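Glycerate dehydrogenase/glyoxylate reductase (Thermus thermophilus, PDB 2CUK) probably reduces glyoxylate and hydroxypyruvate with a nicotinamide cofactor, as a member of the D-isomer specific 2-hydroxyacid dehydrogenase family. Local coordinates at residues 225-228 with 232-235; 297-300 with 306-309; 158-163 with 180-185; 264-267 with 271-274. All blocks are in the same frame, centred on the assembly; numbering follows the deposited sequence.

Contact 1 of 4, residues 225-228 with 232-235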
# COMPACT_ATOMS: atom_id res chain seq x y z
N LEU A 225 8.83 7.05 -10.01
CA LEU A 225 8.27 6.53 -11.25
C LEU A 225 7.46 5.27 -10.96
O LEU A 225 7.93 4.37 -10.26
CB LEU A 225 9.37 6.18 -12.25
CG LEU A 225 8.88 5.46 -13.51
CD1 LEU A 225 8.06 6.42 -14.38
CD2 LEU A 225 10.07 4.92 -14.29
N LEU A 226 6.25 5.20 -11.51
CA LEU A 226 5.39 4.04 -11.32
C LEU A 226 4.99 3.48 -12.69
O LEU A 226 4.66 4.23 -13.61
CB LEU A 226 4.12 4.43 -10.55
CG LEU A 226 4.27 5.04 -9.16
CD1 LEU A 226 2.89 5.42 -8.63
CD2 LEU A 226 4.95 4.05 -8.22
N ASN A 227 5.03 2.16 -12.82
CA ASN A 227 4.62 1.53 -14.08
C ASN A 227 3.91 0.21 -13.85
O ASN A 227 4.53 -0.79 -13.48
CB ASN A 227 5.82 1.31 -15.01
CG ASN A 227 5.40 0.75 -16.37
OD1 ASN A 227 4.25 0.91 -16.79
ND2 ASN A 227 6.33 0.12 -17.06
N THR A 228 2.59 0.21 -14.04
CA THR A 228 1.80 -1.00 -13.89
C THR A 228 1.14 -1.32 -15.23
O THR A 228 0.25 -2.18 -15.31
CB THR A 228 0.70 -0.82 -12.82
OG1 THR A 228 -0.16 0.27 -13.17
CG2 THR A 228 1.33 -0.56 -11.45
N ALA A 232 7.82 -2.59 -21.53
CA ALA A 232 8.56 -1.93 -22.60
C ALA A 232 8.42 -0.41 -22.70
O ALA A 232 9.09 0.23 -23.51
CB ALA A 232 8.20 -2.57 -23.95
N LEU A 233 7.55 0.18 -21.88
CA LEU A 233 7.37 1.63 -21.89
C LEU A 233 8.57 2.31 -21.23
O LEU A 233 8.77 3.53 -21.38
CB LEU A 233 6.10 2.02 -21.13
CG LEU A 233 4.74 1.56 -21.66
CD1 LEU A 233 3.65 1.97 -20.67
CD2 LEU A 233 4.48 2.18 -23.03
N VAL A 234 9.36 1.52 -20.52
CA VAL A 234 10.52 2.03 -19.79
C VAL A 234 11.83 1.38 -20.22
O VAL A 234 11.88 0.16 -20.43
CB VAL A 234 10.36 1.77 -18.27
CG1 VAL A 234 11.58 2.31 -17.52
CG2 VAL A 234 9.09 2.42 -17.75
N ASP A 235 12.88 2.18 -20.34
CA ASP A 235 14.21 1.67 -20.67
C ASP A 235 14.76 1.20 -19.33
O ASP A 235 15.28 2.01 -18.55
CB ASP A 235 15.11 2.78 -21.22
CG ASP A 235 16.51 2.28 -21.55
OD1 ASP A 235 17.03 1.42 -20.81
OD2 ASP A 235 17.10 2.76 -22.54
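N227 and V234 meet side by side, their side chains running past each other in opposite directions, while L233 crosses N227 at about a right angle. The carboxamide offers a different atom to each neighbour. Methyl CG2 of V234 stands 3.7 Å from ND2 of N227, coming from above the amide plane rather than along an N-H, and CD1 of L233 lies 4.1 Å from OD1 of N227, tilted from the plane toward that same face. With CG of N227 anti to its backbone nitrogen (chi1 -176°), the amide extends from the strand toward the returning loop. There the amide is gripped at both ends: OD1 accepts from the backbone N of A229 and ND2 donates to the carbonyl of R230, which fixes the flip of the group and satisfies two buried polar atoms. These residues belong to a strand-loop-helix unit of the Rossmann-type nucleotide-binding domain, in which parallel strand 224-227 leaves the sheet, turns through a short 3-10 segment and enters helix 236-243. D235 is the N-cap of that helix, with OD1 bonded to the backbone N of A238. Two residues back on the same side, CD2 of L225 approaches the same V234 CG2 at 4.4 Å, a looser apolar touch. Strand 196-199 adds to this packing, for L199 is met by both N227 and V234.

Contact 2 of 4, residues 297-300 with 306-309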
# COMPACT_ATOMS: atom_id res chain seq x y z
N LEU A 297 -17.61 -16.41 -24.96
CA LEU A 297 -17.46 -17.67 -25.68
C LEU A 297 -18.81 -18.35 -25.92
O LEU A 297 -19.11 -18.74 -27.04
CB LEU A 297 -16.52 -18.61 -24.92
CG LEU A 297 -16.19 -19.95 -25.59
CD1 LEU A 297 -14.81 -20.42 -25.17
CD2 LEU A 297 -17.25 -20.99 -25.23
N LEU A 298 -19.62 -18.49 -24.87
CA LEU A 298 -20.93 -19.11 -25.02
C LEU A 298 -21.79 -18.34 -26.01
O LEU A 298 -22.49 -18.93 -26.83
CB LEU A 298 -21.66 -19.19 -23.67
CG LEU A 298 -21.29 -20.36 -22.76
CD1 LEU A 298 -22.04 -20.25 -21.44
CD2 LEU A 298 -21.63 -21.67 -23.45
N ALA A 299 -21.72 -17.02 -25.94
CA ALA A 299 -22.50 -16.16 -26.84
C ALA A 299 -22.24 -16.54 -28.30
O ALA A 299 -23.18 -16.77 -29.06
CB ALA A 299 -22.14 -14.70 -26.61
N VAL A 300 -20.97 -16.60 -28.68
CA VAL A 300 -20.61 -16.94 -30.05
C VAL A 300 -21.04 -18.36 -30.42
O VAL A 300 -21.50 -18.59 -31.53
CB VAL A 300 -19.09 -16.80 -30.29
CG1 VAL A 300 -18.74 -17.20 -31.71
CG2 VAL A 300 -18.65 -15.37 -30.03
N PRO A 306 -21.48 -11.58 -29.23
CA PRO A 306 -20.82 -11.44 -27.92
C PRO A 306 -20.83 -10.00 -27.44
O PRO A 306 -20.82 -9.06 -28.23
CB PRO A 306 -19.41 -11.96 -28.21
CG PRO A 306 -19.19 -11.51 -29.62
CD PRO A 306 -20.50 -11.87 -30.29
N PRO A 307 -20.85 -9.80 -26.11
CA PRO A 307 -20.86 -8.44 -25.54
C PRO A 307 -19.56 -7.64 -25.64
O PRO A 307 -19.59 -6.41 -25.67
CB PRO A 307 -21.27 -8.69 -24.09
CG PRO A 307 -20.71 -10.04 -23.80
CD PRO A 307 -21.05 -10.81 -25.06
N ASN A 308 -18.42 -8.33 -25.71
CA ASN A 308 -17.14 -7.61 -25.79
C ASN A 308 -16.26 -8.10 -26.93
O ASN A 308 -15.14 -8.58 -26.72
CB ASN A 308 -16.38 -7.76 -24.46
CG ASN A 308 -17.28 -7.58 -23.25
OD1 ASN A 308 -17.61 -8.55 -22.57
ND2 ASN A 308 -17.69 -6.35 -22.99
N PRO A 309 -16.73 -7.95 -28.18
CA PRO A 309 -15.95 -8.39 -29.33
C PRO A 309 -14.81 -7.45 -29.71
O PRO A 309 -14.89 -6.24 -29.52
CB PRO A 309 -17.00 -8.48 -30.43
CG PRO A 309 -17.88 -7.31 -30.11
CD PRO A 309 -18.04 -7.40 -28.60
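One face of the P306 pyrrolidine ring is turned to the helix, and both V300 and A299 reach it from that side. Methyl CG2 of V300 sits over the outer part of the ring, 3.9 Å from CG of P306, equally close to CB and only slightly further from CD. CB of A299 lies against the same face at the N-CA side, 3.8 Å from CA of P306. V300 has CG1 anti to its backbone nitrogen (chi1 178°), which leaves CG2 as the branch directed at the proline. P307, exposed to solvent, adds a marginal touch, its CD 4.3 Å from A299 CB. No hydrogen bond joins the two segments; small apolar groups make the contact, with the backbones approaching to 5.1 Å between CA of A299 and CA of P306. Nearby, the backbone N of N308 bonds to OD1 of N296 on the same helix, and N308 also pairs through its backbone with H93. P306 and V300 both rest on R90 of strand 90-92. The C-terminal tail thus folds back along helix 283-301 to the last strand of the five-stranded parallel sheet, in keeping with the flavodoxin-like catalytic domain of D-2-hydroxyacid dehydrogenases.

Contact 3 of 4, residues 158-163 with 180-185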
# COMPACT_ATOMS: atom_id res chain seq x y z
N ALA A 158 -9.03 6.09 -12.49
CA ALA A 158 -9.28 5.45 -11.20
C ALA A 158 -8.11 5.78 -10.27
O ALA A 158 -8.31 5.98 -9.07
CB ALA A 158 -9.39 3.94 -11.38
N VAL A 159 -6.90 5.84 -10.82
CA VAL A 159 -5.74 6.16 -10.00
C VAL A 159 -5.84 7.60 -9.50
O VAL A 159 -5.59 7.88 -8.32
CB VAL A 159 -4.42 5.96 -10.79
CG1 VAL A 159 -3.24 6.51 -10.00
CG2 VAL A 159 -4.21 4.46 -11.08
N ALA A 160 -6.22 8.51 -10.39
CA ALA A 160 -6.36 9.92 -10.04
C ALA A 160 -7.35 10.12 -8.90
O ALA A 160 -7.13 10.93 -8.01
CB ALA A 160 -6.79 10.72 -11.26
N LYS A 161 -8.46 9.39 -8.94
CA LYS A 161 -9.48 9.52 -7.90
C LYS A 161 -8.90 9.14 -6.54
O LYS A 161 -9.13 9.83 -5.54
CB LYS A 161 -10.68 8.63 -8.21
CG LYS A 161 -11.63 9.18 -9.28
CD LYS A 161 -12.69 10.11 -8.68
CE LYS A 161 -12.10 11.41 -8.15
NZ LYS A 161 -13.10 12.24 -7.40
N ARG A 162 -8.15 8.05 -6.51
CA ARG A 162 -7.54 7.60 -5.26
C ARG A 162 -6.53 8.63 -4.78
O ARG A 162 -6.50 9.00 -3.61
CB ARG A 162 -6.86 6.25 -5.47
CG ARG A 162 -7.84 5.09 -5.60
CD ARG A 162 -7.22 3.95 -6.40
NE ARG A 162 -8.06 2.76 -6.39
CZ ARG A 162 -9.21 2.64 -7.05
NH1 ARG A 162 -9.67 3.64 -7.79
NH2 ARG A 162 -9.90 1.51 -6.96
N ALA A 163 -5.70 9.10 -5.71
CA ALA A 163 -4.67 10.07 -5.39
C ALA A 163 -5.23 11.32 -4.73
O ALA A 163 -4.65 11.84 -3.77
CB ALA A 163 -3.91 10.45 -6.66
N LEU A 180 -11.93 16.40 -17.90
CA LEU A 180 -11.66 16.09 -16.50
C LEU A 180 -11.20 17.34 -15.77
O LEU A 180 -10.67 18.26 -16.38
CB LEU A 180 -10.59 15.00 -16.41
CG LEU A 180 -10.94 13.65 -17.04
CD1 LEU A 180 -9.70 12.76 -17.10
CD2 LEU A 180 -12.05 12.98 -16.23
N PRO A 181 -11.40 17.40 -14.45
CA PRO A 181 -10.99 18.57 -13.67
C PRO A 181 -9.50 18.57 -13.32
O PRO A 181 -9.12 18.88 -12.19
CB PRO A 181 -11.87 18.47 -12.43
CG PRO A 181 -11.95 16.99 -12.22
CD PRO A 181 -12.19 16.47 -13.62
N TYR A 182 -8.67 18.22 -14.30
CA TYR A 182 -7.22 18.19 -14.08
C TYR A 182 -6.50 18.88 -15.23
O TYR A 182 -6.94 18.81 -16.38
CB TYR A 182 -6.70 16.75 -14.02
CG TYR A 182 -7.54 15.77 -13.22
CD1 TYR A 182 -7.78 15.96 -11.86
CD2 TYR A 182 -8.07 14.64 -13.83
CE1 TYR A 182 -8.53 15.04 -11.13
CE2 TYR A 182 -8.82 13.72 -13.12
CZ TYR A 182 -9.05 13.92 -11.77
OH TYR A 182 -9.78 12.98 -11.08
N PRO A 183 -5.38 19.55 -14.93
CA PRO A 183 -4.61 20.24 -15.97
C PRO A 183 -4.03 19.26 -16.99
O PRO A 183 -3.43 18.25 -16.61
CB PRO A 183 -3.52 20.94 -15.17
CG PRO A 183 -4.21 21.26 -13.88
CD PRO A 183 -4.95 19.97 -13.59
N PHE A 184 -4.22 19.54 -18.27
CA PHE A 184 -3.69 18.70 -19.35
C PHE A 184 -2.34 19.31 -19.75
O PHE A 184 -2.27 20.47 -20.14
CB PHE A 184 -4.65 18.71 -20.55
CG PHE A 184 -4.17 17.89 -21.71
CD1 PHE A 184 -4.31 16.51 -21.70
CD2 PHE A 184 -3.58 18.49 -22.81
CE1 PHE A 184 -3.86 15.73 -22.77
CE2 PHE A 184 -3.12 17.73 -23.88
CZ PHE A 184 -3.27 16.34 -23.86
N LEU A 185 -1.28 18.51 -19.66
CA LEU A 185 0.06 19.01 -19.99
C LEU A 185 0.74 18.20 -21.09
O LEU A 185 0.33 17.09 -21.41
CB LEU A 185 0.94 18.97 -18.74
CG LEU A 185 0.39 19.58 -17.45
CD1 LEU A 185 1.33 19.29 -16.28
CD2 LEU A 185 0.21 21.08 -17.63
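A160 and Y182 bring together the helix and the later loop of a Rossmann-type domain. Helix 154-165 links strand 146-150 to strand 169-173 in a beta-alpha-beta unit and follows what is probably the glycine-rich dinucleotide-binding turn, while 180-185 lies in the loop beyond the second of those strands.

The apolar part is carried by the tyrosine ring. CB of A160 approaches its hydroxyl end obliquely, 3.8 Å from OH and 4.0 Å from CZ of Y182. With CG of Y182 anti to its carbonyl carbon (chi1 -42°), the ring spans the distance from a loop whose backbone stays well clear of the helix, CA of Y182 lying 9.2 Å from CA of A160. P181 places its CG over one face of the ring toward the rim, and V170 and Y172 of strand 169-173 also touch the tyrosine. At the exposed border, the K161 chain, bent at chi2 and chi3, crosses Y182 at about a right angle, with CE 4.1 Å from the hydroxyl oxygen.

No hydrogen bond crosses between the segments; the polar interactions are on the far side of the helix. R162 forms salt bridges through NH2 with E100 and through NE with D104, both on helix 99-114, and its side chain packs on Q143 of the second subunit. NH1 of R162 turns back to the carbonyl of A158, 3.0 Å from its O, standing above the carbonyl plane. The backbone N of R162 reaches this same oxygen from the opposite face.

Contact 4 of 4, residues 264-267 with 271-274; sequences HPLY and NAVI
Two apolar pairs, L266 with A272 and Y267 with I274, join the loop to strand 272-274. CB of A272 lies 4.2 Å from CD2 of L266 and 3.7 Å from the carbonyl O of L266. Y267 crosses I274 at about a right angle: CE1 of its ring is 4.1 Å from I274 CG2, which approaches the ring obliquely. CG1 of I274 is anti to the carbonyl carbon (chi1 -69°) and CG2 anti to the backbone nitrogen, which turns CG2 to the tyrosine.

Direct hydrogen bonds between the segments are absent, but a water lies between their backbones, within donating distance of O of L266 (2.8 Å) and O of A272 (2.7 Å), though it has more acceptors in reach than protons. Within the loop, H264 shapes the turn twice. Its carbonyl accepts from the backbone N of Y267, closing a beta turn, and its ring nitrogen ND1 accepts from N of L266 in a nearly straight bond (171°) lying close to the ring plane. P265 CD sits over one face of that imidazole, toward its rim. The hydroxyl of Y267 bonds to the carbonyl of L260.

Strand 272-274 is outermost, within this subunit, in the parallel sheet, paired with 249-252 through V273. L266 and H264 pack on helix 236-243, V273 turns to helix 99-114, and the second subunit approaches with A124 against Y267 and W129 against I274.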
# COMPACT_ATOMS: atom_id res chain seq x y z
N HIS A 264 19.22 -9.28 -11.73
CA HIS A 264 19.15 -7.94 -12.31
C HIS A 264 19.37 -6.89 -11.22
O HIS A 264 18.83 -7.01 -10.12
CB HIS A 264 17.78 -7.74 -12.97
CG HIS A 264 17.72 -6.55 -13.87
ND1 HIS A 264 17.59 -5.26 -13.39
CD2 HIS A 264 17.79 -6.45 -15.22
CE1 HIS A 264 17.59 -4.42 -14.41
NE2 HIS A 264 17.71 -5.11 -15.53
N PRO A 265 20.18 -5.86 -11.50
CA PRO A 265 20.47 -4.80 -10.52
C PRO A 265 19.27 -4.13 -9.83
O PRO A 265 19.39 -3.69 -8.69
CB PRO A 265 21.34 -3.81 -11.31
CG PRO A 265 21.08 -4.17 -12.76
CD PRO A 265 20.96 -5.65 -12.73
N LEU A 266 18.13 -4.05 -10.50
CA LEU A 266 16.97 -3.43 -9.87
C LEU A 266 16.62 -4.10 -8.54
O LEU A 266 16.16 -3.43 -7.62
CB LEU A 266 15.75 -3.46 -10.79
CG LEU A 266 15.65 -2.33 -11.81
CD1 LEU A 266 14.41 -2.53 -12.66
CD2 LEU A 266 15.58 -0.99 -11.08
N TYR A 267 16.86 -5.40 -8.44
CA TYR A 267 16.55 -6.13 -7.22
C TYR A 267 17.48 -5.78 -6.07
O TYR A 267 17.15 -6.00 -4.91
CB TYR A 267 16.60 -7.64 -7.46
CG TYR A 267 15.44 -8.18 -8.26
CD1 TYR A 267 14.13 -8.10 -7.78
CD2 TYR A 267 15.65 -8.77 -9.50
CE1 TYR A 267 13.06 -8.60 -8.52
CE2 TYR A 267 14.58 -9.28 -10.25
CZ TYR A 267 13.29 -9.19 -9.75
OH TYR A 267 12.25 -9.71 -10.49
N ASN A 271 15.39 1.26 -3.13
CA ASN A 271 14.37 2.24 -3.50
C ASN A 271 13.56 1.80 -4.72
O ASN A 271 12.83 2.59 -5.31
CB ASN A 271 15.00 3.63 -3.71
CG ASN A 271 16.04 3.65 -4.83
OD1 ASN A 271 16.71 2.66 -5.09
ND2 ASN A 271 16.18 4.81 -5.46
N ALA A 272 13.69 0.53 -5.08
CA ALA A 272 12.94 -0.03 -6.20
C ALA A 272 12.06 -1.16 -5.66
O ALA A 272 12.53 -2.03 -4.94
CB ALA A 272 13.88 -0.59 -7.27
N VAL A 273 10.77 -1.11 -5.98
CA VAL A 273 9.84 -2.14 -5.54
C VAL A 273 9.29 -2.80 -6.79
O VAL A 273 8.57 -2.18 -7.58
CB VAL A 273 8.68 -1.55 -4.68
CG1 VAL A 273 7.62 -2.62 -4.40
CG2 VAL A 273 9.24 -1.02 -3.36
N ILE A 274 9.65 -4.07 -7.00
CA ILE A 274 9.21 -4.81 -8.17
C ILE A 274 8.24 -5.93 -7.79
O ILE A 274 8.56 -6.81 -7.00
CB ILE A 274 10.41 -5.44 -8.94
CG1 ILE A 274 11.27 -4.35 -9.60
CG2 ILE A 274 9.92 -6.37 -10.02
CD1 ILE A 274 11.63 -3.19 -8.67
O HOH W 1 14.31 -3.91 -5.52

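Overall arrangement
Contacts 1, 3 and 4 all belong to the nucleotide-binding domain, whereas contact 2 lies in the other domain, its centre 33 to 41 Å from theirs. Contacts 1 and 4 reach the same six-stranded sheet, with centres about 13 Å apart; contact 1 is fully buried on an inner strand, and contact 4, partly buried on the outermost strand of the chain's sheet, has a water between its carbonyls. Contact 3 is also partly exposed and, like contact 4, relies on a tyrosine and touches the second subunit. Contact 2 is buried and purely apolar, while contact 1 centres on an amide pinned by loop backbone. None has a direct hydrogen bond between its segments.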